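Local coordinates for cytoplasmic export protein 1 (Saccharomyces cerevisiae, PDB 3VWA) that takes part in nuclear tRNA export, binding tRNA and probably collecting it from export receptors at the nuclear pore complex for delivery to the translation machinery, at residues K297-Q302 with V322-I327. Residues are numbered along the deposited sequence; the frame is centred on the assembly and turned at random.
Sequences KLLMTQ and VPFLAI
Leu-299 and Phe-324 mark where helices 283-303 and 321-335 come nearest each other within residues 297-302 and 322-327, yet their CA atoms stay 10.2 Å apart, a spacing bridged by large apolar side chains. No hydrogen bond crosses; each backbone is served by its own helix, as in Ala-326 N to Val-322 O. Two apolar pairs make the contact. Leu-299 CD1 lies 4.0 Å from Phe-324 CD2 and almost as near Phe-324 CE2, obliquely to the ring; leucine suits this buried place because its forked apolar end can set one methyl against an aromatic ring. The flat Phe-324 ring is broad enough to touch Leu-292, Ile-295 and Ile-296 of helix 283-303 as well as Leu-259 and Met-262 of helix 255-271. One residue further along both helices, Met-300, a selenomethionine here, starts off to the flank but runs out extended beyond CG (chi2 -168°), bringing its terminal methyl CE to 3.9 Å from Leu-325 CD1. The unbranched chain suits this reach, while Leu-325 offers CG as well as CD1 to that methyl and also touches Leu-345 of helix 342-351 and Val-357 and Leu-360 of helix 355-368. In both pairs the side chains cross at about a right angle. All four residues are buried, joining consecutive helices in the part that leads from the kinase-like domain toward the HEAT repeats, a pairing consistent with helical-repeat architecture.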
loop_
_atom_site.group_PDB
_atom_site.type_symbol
_atom_site.label_atom_id
_atom_site.label_comp_id
_atom_site.label_asym_id
_atom_site.label_seq_id
_atom_site.Cartn_x
_atom_site.Cartn_y
_atom_site.Cartn_z
ATOM N N LYS A 297 -3.695 -8.764 -14.762
ATOM C CA LYS A 297 -4.297 -8.256 -16.020
ATOM C C LYS A 297 -4.189 -9.309 -17.116
ATOM O O LYS A 297 -5.168 -9.573 -17.819
ATOM C CB LYS A 297 -3.620 -6.956 -16.473
ATOM C CG LYS A 297 -3.846 -5.789 -15.529
ATOM C CD LYS A 297 -2.919 -4.617 -15.837
ATOM C CE LYS A 297 -3.114 -3.495 -14.814
ATOM N NZ LYS A 297 -1.837 -2.773 -14.505
ATOM N N LEU A 298 -3.024 -9.940 -17.242
ATOM C CA LEU A 298 -2.874 -10.997 -18.238
ATOM C C LEU A 298 -3.909 -12.090 -18.041
ATOM O O LEU A 298 -4.593 -12.482 -18.983
ATOM C CB LEU A 298 -1.459 -11.587 -18.293
ATOM C CG LEU A 298 -0.395 -11.032 -19.272
ATOM C CD1 LEU A 298 -1.019 -10.575 -20.599
ATOM C CD2 LEU A 298 0.497 -9.935 -18.654
ATOM N N LEU A 299 -4.050 -12.567 -16.810
ATOM C CA LEU A 299 -5.000 -13.634 -16.524
ATOM C C LEU A 299 -6.452 -13.233 -16.827
ATOM O O LEU A 299 -7.275 -14.074 -17.166
ATOM C CB LEU A 299 -4.901 -14.009 -15.060
ATOM C CG LEU A 299 -3.578 -14.559 -14.595
ATOM C CD1 LEU A 299 -3.720 -14.743 -13.097
ATOM C CD2 LEU A 299 -3.299 -15.871 -15.306
HETATM N N MSE A 300 -6.756 -11.948 -16.659
HETATM C CA MSE A 300 -8.110 -11.431 -16.825
HETATM C C MSE A 300 -8.424 -11.336 -18.293
HETATM O O MSE A 300 -9.557 -11.555 -18.702
HETATM C CB MSE A 300 -8.203 -10.073 -16.134
HETATM C CG MSE A 300 -8.561 -10.310 -14.674
HETATM SE SE MSE A 300 -9.057 -8.569 -13.861
HETATM C CE MSE A 300 -8.745 -9.311 -12.074
ATOM N N THR A 301 -7.438 -10.997 -19.112
ATOM C CA THR A 301 -7.602 -11.152 -20.556
ATOM C C THR A 301 -7.800 -12.641 -20.977
ATOM O O THR A 301 -8.669 -12.951 -21.799
ATOM C CB THR A 301 -6.447 -10.458 -21.286
ATOM O OG1 THR A 301 -6.510 -9.066 -20.981
ATOM C CG2 THR A 301 -6.517 -10.659 -22.806
ATOM N N GLN A 302 -7.026 -13.551 -20.386
ATOM C CA GLN A 302 -7.190 -14.997 -20.589
ATOM C C GLN A 302 -8.593 -15.469 -20.252
ATOM O O GLN A 302 -9.079 -16.439 -20.834
ATOM C CB GLN A 302 -6.274 -15.773 -19.653
ATOM C CG GLN A 302 -4.839 -16.052 -20.071
ATOM C CD GLN A 302 -4.123 -16.849 -18.981
ATOM O OE1 GLN A 302 -4.605 -16.944 -17.846
ATOM N NE2 GLN A 302 -2.985 -17.436 -19.318
ATOM N N VAL A 322 -8.874 -14.846 -8.007
ATOM C CA VAL A 322 -9.273 -14.550 -6.620
ATOM C C VAL A 322 -8.082 -14.482 -5.660
ATOM O O VAL A 322 -7.926 -13.498 -4.961
ATOM C CB VAL A 322 -10.416 -15.513 -6.160
ATOM C CG1 VAL A 322 -10.788 -15.342 -4.688
ATOM C CG2 VAL A 322 -11.641 -15.265 -7.010
ATOM N N PRO A 323 -7.203 -15.507 -5.632
ATOM C CA PRO A 323 -6.123 -15.379 -4.617
ATOM C C PRO A 323 -5.159 -14.226 -4.851
ATOM O O PRO A 323 -4.850 -13.523 -3.907
ATOM C CB PRO A 323 -5.388 -16.727 -4.648
ATOM C CG PRO A 323 -6.210 -17.620 -5.528
ATOM C CD PRO A 323 -7.183 -16.792 -6.337
ATOM N N PHE A 324 -4.702 -14.021 -6.097
ATOM C CA PHE A 324 -3.772 -12.960 -6.411
ATOM C C PHE A 324 -4.420 -11.594 -6.163
ATOM O O PHE A 324 -3.779 -10.694 -5.649
ATOM C CB PHE A 324 -3.293 -12.990 -7.909
ATOM C CG PHE A 324 -2.412 -14.185 -8.281
ATOM C CD1 PHE A 324 -2.116 -15.205 -7.369
ATOM C CD2 PHE A 324 -1.923 -14.308 -9.598
ATOM C CE1 PHE A 324 -1.290 -16.305 -7.714
ATOM C CE2 PHE A 324 -1.121 -15.387 -9.965
ATOM C CZ PHE A 324 -0.818 -16.403 -9.033
ATOM N N LEU A 325 -5.672 -11.430 -6.553
ATOM C CA LEU A 325 -6.321 -10.097 -6.430
ATOM C C LEU A 325 -6.497 -9.828 -4.937
ATOM O O LEU A 325 -6.446 -8.656 -4.487
ATOM C CB LEU A 325 -7.679 -10.144 -7.085
ATOM C CG LEU A 325 -8.202 -9.181 -8.135
ATOM C CD1 LEU A 325 -9.711 -9.359 -8.270
ATOM C CD2 LEU A 325 -7.886 -7.706 -7.868
ATOM N N ALA A 326 -6.711 -10.888 -4.149
ATOM C CA ALA A 326 -6.852 -10.742 -2.669
ATOM C C ALA A 326 -5.562 -10.180 -2.066
ATOM O O ALA A 326 -5.578 -9.248 -1.224
ATOM C CB ALA A 326 -7.270 -12.076 -1.994
ATOM N N ILE A 327 -4.432 -10.646 -2.578
ATOM C CA ILE A 327 -3.156 -10.139 -2.130
ATOM C C ILE A 327 -3.018 -8.688 -2.488
ATOM O O ILE A 327 -2.502 -7.883 -1.708
ATOM C CB ILE A 327 -2.029 -10.911 -2.813
ATOM C CG1 ILE A 327 -2.299 -12.423 -2.769
ATOM C CG2 ILE A 327 -0.664 -10.556 -2.304
ATOM C CD1 ILE A 327 -2.060 -13.077 -1.443
#